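Local coordinates for putative tagatose-6-phosphate ketose/aldose isomerase (Escherichia coli, PDB 3C3J), which is a putative isomerase whose chain carries two SIS domains, each built round a parallel beta sheet, at residues I56-A61 and L106-G111; Y134-T139 and N155-L160. One frame throughout, in Å; residues are numbered along the deposited sequence.

Contacts 1 and 2 lie in series along the chain, contact 1 closing at G111 before contact 2 opens at Y134, and both belong to the first SIS domain. Their centres are about 9 Å apart in one parallel sheet with strand order 82-85, 55-59, 105-111, 133-139, 159-160. Contact 1 pairs 55-59 with 105-111, where all touching residues are buried; contact 2 pairs 133-139 with the outermost strand 159-160 and is only partly buried. Strands 105-111 and 133-139 join them: I138 N lies 2.8 Å from S109 O, a probable hydrogen bond. Helix 174-187 packs on side chains of both contacts, so one helix covers neighbouring parts of the same sheet face.

Contact 1: I56-A61 and L106-G111; sequences IILTGA and LLISFG
I108 rests its terminal CD1 against both I56 and L58, and two short carbon contacts show how tight this fit is: I108 CD1 is 3.3 Å from I56 CG2 and 3.4 Å from L58 CD1. The I56 and I108 side chains cross at a slant, whereas L58 and I108 run alongside one another. On the same sheet face, the branch point of L58 meets the F110 ring at its edge, with L58 CG 4.0 Å from F110 CE2. Helix 174-187 packs against L58, I108 and F110 on this face. The other face carries I57, T59, L107 and S109. T59 holds OG1 anti to its own N (chi1 -165°), which serves a hydrogen bond to V86 O and turns T59 CG2 to L107 CD1, 3.6 Å away. Four backbone bonds keep the strands in step; F110 N donates to T59 O with an N-H...O angle of 172°. Past T59 a water takes over, accepting from A61 N and donating to F110 O at 2.7 Å. The axes of 56-59 and 106-111 approach to 4.8 Å at 14°, and the order 2-1-3-4-5 of this parallel sheet, with helices packed on it, is the flavodoxin-like alpha/beta topology expected of an SIS domain.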
ATOM      1  N   ILE A  56       5.331  17.249  -5.700  1.00 14.51           N
ATOM      2  CA  ILE A  56       6.601  16.653  -5.321  1.00 13.51           C
ATOM      3  C   ILE A  56       6.330  15.159  -5.153  1.00 13.43           C
ATOM      4  O   ILE A  56       5.515  14.771  -4.343  1.00 13.89           O
ATOM      5  CB  ILE A  56       7.184  17.237  -4.027  1.00 13.37           C
ATOM      6  CG1 ILE A  56       7.285  18.778  -4.069  1.00 13.50           C
ATOM      7  CG2 ILE A  56       8.542  16.618  -3.732  1.00 13.54           C
ATOM      8  CD1 ILE A  56       7.735  19.380  -2.761  1.00 15.61           C
ATOM      9  N   ILE A  57       7.003  14.331  -5.942  1.00 11.88           N
ATOM     10  CA  ILE A  57       6.814  12.890  -5.861  1.00 11.86           C
ATOM     11  C   ILE A  57       8.086  12.248  -5.350  1.00 11.47           C
ATOM     12  O   ILE A  57       9.158  12.470  -5.907  1.00 11.14           O
ATOM     13  CB  ILE A  57       6.387  12.281  -7.216  1.00 11.37           C
ATOM     14  CG1 ILE A  57       4.990  12.762  -7.573  1.00 11.65           C
ATOM     15  CG2 ILE A  57       6.429  10.729  -7.174  1.00 11.92           C
ATOM     16  CD1 ILE A  57       4.463  12.309  -8.945  1.00 11.08           C
ATOM     17  N   LEU A  58       7.968  11.452  -4.297  1.00 11.20           N
ATOM     18  CA  LEU A  58       9.074  10.632  -3.812  1.00 11.89           C
ATOM     19  C   LEU A  58       8.954   9.261  -4.473  1.00 12.77           C
ATOM     20  O   LEU A  58       7.927   8.605  -4.374  1.00 12.48           O
ATOM     21  CB  LEU A  58       9.000  10.478  -2.291  1.00 12.62           C
ATOM     22  CG  LEU A  58       9.604  11.587  -1.456  1.00 13.37           C
ATOM     23  CD1 LEU A  58       8.886  12.923  -1.678  1.00 14.36           C
ATOM     24  CD2 LEU A  58       9.618  11.176   0.020  1.00 12.74           C
ATOM     25  N   THR A  59      10.009   8.826  -5.151  1.00 13.24           N
ATOM     26  CA  THR A  59       9.951   7.572  -5.884  1.00 13.29           C
ATOM     27  C   THR A  59      11.188   6.691  -5.661  1.00 12.82           C
ATOM     28  O   THR A  59      12.321   7.179  -5.582  1.00 13.48           O
ATOM     29  CB  THR A  59       9.708   7.831  -7.400  1.00 14.08           C
ATOM     30  OG1 THR A  59       9.306   6.611  -8.033  1.00 16.53           O
ATOM     31  CG2 THR A  59      10.990   8.419  -8.108  1.00 13.14           C
ATOM     32  N   GLY A  60      10.942   5.392  -5.549  1.00 13.32           N
ATOM     33  CA  GLY A  60      11.978   4.371  -5.472  1.00 13.06           C
ATOM     34  C   GLY A  60      11.333   3.009  -5.736  1.00 13.03           C
ATOM     35  O   GLY A  60      10.095   2.904  -5.833  1.00 12.46           O
ATOM     36  N   ALA A  61      12.168   1.978  -5.872  1.00 13.93           N
ATOM     37  CA  ALA A  61      11.703   0.605  -6.048  1.00 14.37           C
ATOM     38  C   ALA A  61      11.986  -0.202  -4.792  1.00 15.00           C
ATOM     39  O   ALA A  61      12.973   0.044  -4.113  1.00 15.50           O
ATOM     40  CB  ALA A  61      12.428  -0.029  -7.230  1.00 14.35           C
ATOM     41  N   LEU A 106       8.550  18.102  -9.085  1.00 11.81           N
ATOM     42  CA  LEU A 106       9.863  17.848  -8.544  1.00 12.15           C
ATOM     43  C   LEU A 106       9.873  16.362  -8.197  1.00 12.12           C
ATOM     44  O   LEU A 106       9.100  15.923  -7.340  1.00 12.15           O
ATOM     45  CB  LEU A 106      10.128  18.680  -7.289  1.00 12.38           C
ATOM     46  CG  LEU A 106      11.446  18.377  -6.553  1.00 12.12           C
ATOM     47  CD1 LEU A 106      12.675  18.500  -7.488  1.00 13.33           C
ATOM     48  CD2 LEU A 106      11.607  19.235  -5.271  1.00 13.92           C
ATOM     49  N   LEU A 107      10.717  15.608  -8.869  1.00 12.42           N
ATOM     50  CA  LEU A 107      10.819  14.162  -8.646  1.00 12.13           C
ATOM     51  C   LEU A 107      12.025  13.869  -7.775  1.00 12.17           C
ATOM     52  O   LEU A 107      13.172  14.163  -8.160  1.00 11.91           O
ATOM     53  CB  LEU A 107      10.934  13.394  -9.970  1.00 12.31           C
ATOM     54  CG  LEU A 107      10.820  11.872  -9.891  1.00 12.79           C
ATOM     55  CD1 LEU A 107       9.412  11.451  -9.381  1.00 14.14           C
ATOM     56  CD2 LEU A 107      11.158  11.228 -11.249  1.00 11.97           C
ATOM     57  N   ILE A 108      11.760  13.298  -6.599  1.00 12.70           N
ATOM     58  CA  ILE A 108      12.817  12.894  -5.675  1.00 12.86           C
ATOM     59  C   ILE A 108      13.056  11.390  -5.884  1.00 12.55           C
ATOM     60  O   ILE A 108      12.204  10.566  -5.558  1.00 12.90           O
ATOM     61  CB  ILE A 108      12.447  13.210  -4.230  1.00 13.07           C
ATOM     62  CG1 ILE A 108      12.164  14.708  -4.079  1.00 15.82           C
ATOM     63  CG2 ILE A 108      13.592  12.794  -3.276  1.00 13.55           C
ATOM     64  CD1 ILE A 108      11.306  15.005  -2.900  1.00 17.59           C
ATOM     65  N   SER A 109      14.174  11.050  -6.512  1.00 12.46           N
ATOM     66  CA  SER A 109      14.439   9.667  -6.930  1.00 13.40           C
ATOM     67  C   SER A 109      15.443   9.062  -5.957  1.00 14.20           C
ATOM     68  O   SER A 109      16.562   9.537  -5.858  1.00 15.62           O
ATOM     69  CB  SER A 109      15.016   9.633  -8.354  1.00 13.61           C
ATOM     70  OG  SER A 109      14.039   9.918  -9.363  1.00 15.01           O
ATOM     71  N   PHE A 110      15.038   8.019  -5.238  1.00 14.30           N
ATOM     72  CA  PHE A 110      15.925   7.237  -4.393  1.00 14.68           C
ATOM     73  C   PHE A 110      16.495   6.043  -5.149  1.00 15.63           C
ATOM     74  O   PHE A 110      15.764   5.295  -5.781  1.00 16.77           O
ATOM     75  CB  PHE A 110      15.148   6.732  -3.174  1.00 14.40           C
ATOM     76  CG  PHE A 110      14.620   7.820  -2.311  1.00 14.01           C
ATOM     77  CD1 PHE A 110      15.474   8.572  -1.530  1.00 14.11           C
ATOM     78  CD2 PHE A 110      13.255   8.101  -2.268  1.00 15.11           C
ATOM     79  CE1 PHE A 110      14.998   9.578  -0.717  1.00 13.90           C
ATOM     80  CE2 PHE A 110      12.764   9.132  -1.447  1.00 17.09           C
ATOM     81  CZ  PHE A 110      13.637   9.869  -0.679  1.00 15.62           C
ATOM     82  N   GLY A 111      17.801   5.846  -5.073  1.00 16.90           N
ATOM     83  CA  GLY A 111      18.418   4.625  -5.622  1.00 17.45           C
ATOM     84  C   GLY A 111      19.784   4.390  -5.018  1.00 18.72           C
ATOM     85  O   GLY A 111      20.643   5.284  -5.028  1.00 19.44           O
TER
HETATM   86  O   HOH W   1      14.929   2.737  -6.316  1.00 16.83           O

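Contact 2: Y134-T139 and N155-L160; sequences YHLPIT and NAFALL
P137 O accepts the amide of L159 at 2.9 Å from L159 N, with an N-H...O angle of 175°, and L159 O in turn receives T139 N at 3.1 Å. At the other end H135 is gripped twice: its N donates to N155 O in the carbonyl plane, and its O accepts F157 N, which lies off the plane of H135's own carbonyl. Between these two pairs the ladder is interrupted. Proline has no N-H at P137 to offer, and the buried F157 O finds no polar partner; instead it receives the L136 CA-H, with L136 CA 3.2 Å from F157 O. Helix 145-151 links the two segments in a beta-alpha-beta unit that ends on the outermost strand, 159-160, and packs on P137, A156 and A158. N155 folds its carboxamide, CG placed between its own N and carbonyl carbon (chi1 75°), to the edge of the H135 ring, the two planes 73° apart; N155 ND2 is hydrogen-bonded to C133 O, and the carboxamide rests beside the imidazole as a packing neighbour. On the opposite face L136 and F157 lie side by side, L136 CD1 being 3.9 Å from F157 CD2, while helix 23-49 touches F157 and L159. I138 and L159 meet more loosely, 4.4 Å from I138 CG1 to L159 CD2.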
ATOM      1  N   TYR A 134      11.577  18.897 -12.614  1.00 14.28           N
ATOM      2  CA  TYR A 134      12.833  19.056 -11.890  1.00 14.76           C
ATOM      3  C   TYR A 134      13.106  17.772 -11.132  1.00 14.46           C
ATOM      4  O   TYR A 134      12.189  17.004 -10.848  1.00 13.89           O
ATOM      5  CB  TYR A 134      12.789  20.233 -10.921  1.00 15.99           C
ATOM      6  CG  TYR A 134      12.348  21.518 -11.567  1.00 17.17           C
ATOM      7  CD1 TYR A 134      13.263  22.356 -12.201  1.00 18.69           C
ATOM      8  CD2 TYR A 134      11.002  21.879 -11.567  1.00 18.71           C
ATOM      9  CE1 TYR A 134      12.843  23.524 -12.813  1.00 19.61           C
ATOM     10  CE2 TYR A 134      10.568  23.078 -12.166  1.00 17.89           C
ATOM     11  CZ  TYR A 134      11.493  23.884 -12.783  1.00 18.86           C
ATOM     12  OH  TYR A 134      11.070  25.050 -13.406  1.00 21.08           O
ATOM     13  N   HIS A 135      14.373  17.547 -10.832  1.00 14.08           N
ATOM     14  CA  HIS A 135      14.844  16.294 -10.197  1.00 14.19           C
ATOM     15  C   HIS A 135      15.791  16.551  -9.049  1.00 14.63           C
ATOM     16  O   HIS A 135      16.698  17.407  -9.159  1.00 14.42           O
ATOM     17  CB  HIS A 135      15.557  15.422 -11.223  1.00 14.52           C
ATOM     18  CG  HIS A 135      14.666  14.944 -12.310  1.00 14.22           C
ATOM     19  ND1 HIS A 135      14.559  15.593 -13.522  1.00 17.72           N
ATOM     20  CD2 HIS A 135      13.787  13.920 -12.348  1.00 13.54           C
ATOM     21  CE1 HIS A 135      13.675  14.958 -14.267  1.00 15.78           C
ATOM     22  NE2 HIS A 135      13.189  13.943 -13.578  1.00 18.51           N
ATOM     23  N   LEU A 136      15.593  15.798  -7.964  1.00 15.05           N
ATOM     24  CA  LEU A 136      16.525  15.704  -6.856  1.00 14.85           C
ATOM     25  C   LEU A 136      16.773  14.223  -6.551  1.00 14.43           C
ATOM     26  O   LEU A 136      16.146  13.648  -5.674  1.00 12.94           O
ATOM     27  CB  LEU A 136      15.977  16.410  -5.622  1.00 14.51           C
ATOM     28  CG  LEU A 136      16.985  16.620  -4.460  1.00 17.02           C
ATOM     29  CD1 LEU A 136      17.639  17.965  -4.602  1.00 20.54           C
ATOM     30  CD2 LEU A 136      16.290  16.495  -3.105  1.00 19.04           C
ATOM     31  N   PRO A 137      17.679  13.588  -7.300  1.00 14.32           N
ATOM     32  CA  PRO A 137      18.053  12.235  -6.905  1.00 14.21           C
ATOM     33  C   PRO A 137      18.825  12.198  -5.589  1.00 14.38           C
ATOM     34  O   PRO A 137      19.662  13.070  -5.320  1.00 14.09           O
ATOM     35  CB  PRO A 137      18.920  11.744  -8.062  1.00 14.14           C
ATOM     36  CG  PRO A 137      18.766  12.786  -9.134  1.00 16.51           C
ATOM     37  CD  PRO A 137      18.395  14.042  -8.499  1.00 14.38           C
ATOM     38  N   ILE A 138      18.502  11.204  -4.766  1.00 13.93           N
ATOM     39  CA  ILE A 138      19.204  10.948  -3.508  1.00 13.72           C
ATOM     40  C   ILE A 138      19.710   9.525  -3.660  1.00 13.63           C
ATOM     41  O   ILE A 138      18.918   8.562  -3.701  1.00 13.99           O
ATOM     42  CB  ILE A 138      18.273  11.130  -2.291  1.00 14.10           C
ATOM     43  CG1 ILE A 138      17.753  12.570  -2.258  1.00 13.34           C
ATOM     44  CG2 ILE A 138      18.986  10.770  -0.978  1.00 14.24           C
ATOM     45  CD1 ILE A 138      16.770  12.940  -1.081  1.00 12.92           C
ATOM     46  N   THR A 139      21.023   9.397  -3.772  1.00 13.16           N
ATOM     47  CA  THR A 139      21.643   8.169  -4.257  1.00 14.57           C
ATOM     48  C   THR A 139      23.003   7.870  -3.584  1.00 14.54           C
ATOM     49  O   THR A 139      23.694   8.773  -3.119  1.00 13.53           O
ATOM     50  CB  THR A 139      21.770   8.235  -5.822  1.00 14.51           C
ATOM     51  OG1 THR A 139      22.286   7.006  -6.338  1.00 16.95           O
ATOM     52  CG2 THR A 139      22.662   9.406  -6.268  1.00 14.92           C
ATOM     53  N   ASN A 155      18.004  21.016 -14.774  1.00 29.49           N
ATOM     54  CA  ASN A 155      16.737  20.824 -14.049  1.00 27.93           C
ATOM     55  C   ASN A 155      16.888  19.885 -12.847  1.00 25.60           C
ATOM     56  O   ASN A 155      15.893  19.484 -12.268  1.00 24.04           O
ATOM     57  CB  ASN A 155      15.583  20.378 -15.014  1.00 27.51           C
ATOM     58  CG  ASN A 155      15.662  18.882 -15.488  1.00 29.52           C
ATOM     59  OD1 ASN A 155      16.729  18.242 -15.484  1.00 32.09           O
ATOM     60  ND2 ASN A 155      14.494  18.332 -15.919  1.00 27.83           N
ATOM     61  N   ALA A 156      18.127  19.587 -12.449  1.00 24.09           N
ATOM     62  CA  ALA A 156      18.400  18.518 -11.477  1.00 23.30           C
ATOM     63  C   ALA A 156      19.488  18.920 -10.502  1.00 22.37           C
ATOM     64  O   ALA A 156      20.398  19.682 -10.859  1.00 22.25           O
ATOM     65  CB  ALA A 156      18.788  17.265 -12.191  1.00 22.43           C
ATOM     66  N   PHE A 157      19.381  18.432  -9.272  1.00 21.07           N
ATOM     67  CA  PHE A 157      20.399  18.631  -8.248  1.00 21.21           C
ATOM     68  C   PHE A 157      20.499  17.306  -7.507  1.00 20.45           C
ATOM     69  O   PHE A 157      19.546  16.893  -6.876  1.00 20.55           O
ATOM     70  CB  PHE A 157      19.987  19.744  -7.283  1.00 22.04           C
ATOM     71  CG  PHE A 157      21.038  20.089  -6.242  1.00 22.25           C
ATOM     72  CD1 PHE A 157      21.758  21.275  -6.342  1.00 23.52           C
ATOM     73  CD2 PHE A 157      21.289  19.248  -5.167  1.00 23.26           C
ATOM     74  CE1 PHE A 157      22.722  21.605  -5.395  1.00 24.75           C
ATOM     75  CE2 PHE A 157      22.259  19.564  -4.220  1.00 24.55           C
ATOM     76  CZ  PHE A 157      22.971  20.747  -4.333  1.00 23.48           C
ATOM     77  N   ALA A 158      21.640  16.657  -7.587  1.00 19.71           N
ATOM     78  CA  ALA A 158      21.794  15.327  -7.014  1.00 19.95           C
ATOM     79  C   ALA A 158      22.519  15.407  -5.696  1.00 19.34           C
ATOM     80  O   ALA A 158      23.485  16.157  -5.527  1.00 19.60           O
ATOM     81  CB  ALA A 158      22.527  14.427  -7.930  1.00 19.54           C
ATOM     82  N   LEU A 159      22.041  14.598  -4.763  1.00 19.15           N
ATOM     83  CA  LEU A 159      22.624  14.519  -3.448  1.00 18.26           C
ATOM     84  C   LEU A 159      23.220  13.116  -3.254  1.00 17.18           C
ATOM     85  O   LEU A 159      22.522  12.103  -3.301  1.00 16.15           O
ATOM     86  CB  LEU A 159      21.556  14.848  -2.431  1.00 18.32           C
ATOM     87  CG  LEU A 159      21.877  14.922  -0.966  1.00 20.37           C
ATOM     88  CD1 LEU A 159      23.038  15.902  -0.711  1.00 22.41           C
ATOM     89  CD2 LEU A 159      20.554  15.358  -0.266  1.00 20.69           C
ATOM     90  N   LEU A 160      24.516  13.084  -3.022  1.00 16.55           N
ATOM     91  CA  LEU A 160      25.245  11.834  -2.845  1.00 16.46           C
ATOM     92  C   LEU A 160      25.319  11.441  -1.372  1.00 16.11           C
ATOM     93  O   LEU A 160      25.659  12.277  -0.518  1.00 16.79           O
ATOM     94  CB  LEU A 160      26.653  12.004  -3.416  1.00 16.82           C
ATOM     95  CG  LEU A 160      27.506  10.747  -3.568  1.00 17.01           C
ATOM     96  CD1 LEU A 160      26.880   9.737  -4.535  1.00 18.35           C
ATOM     97  CD2 LEU A 160      28.935  11.161  -4.026  1.00 17.02           C
TER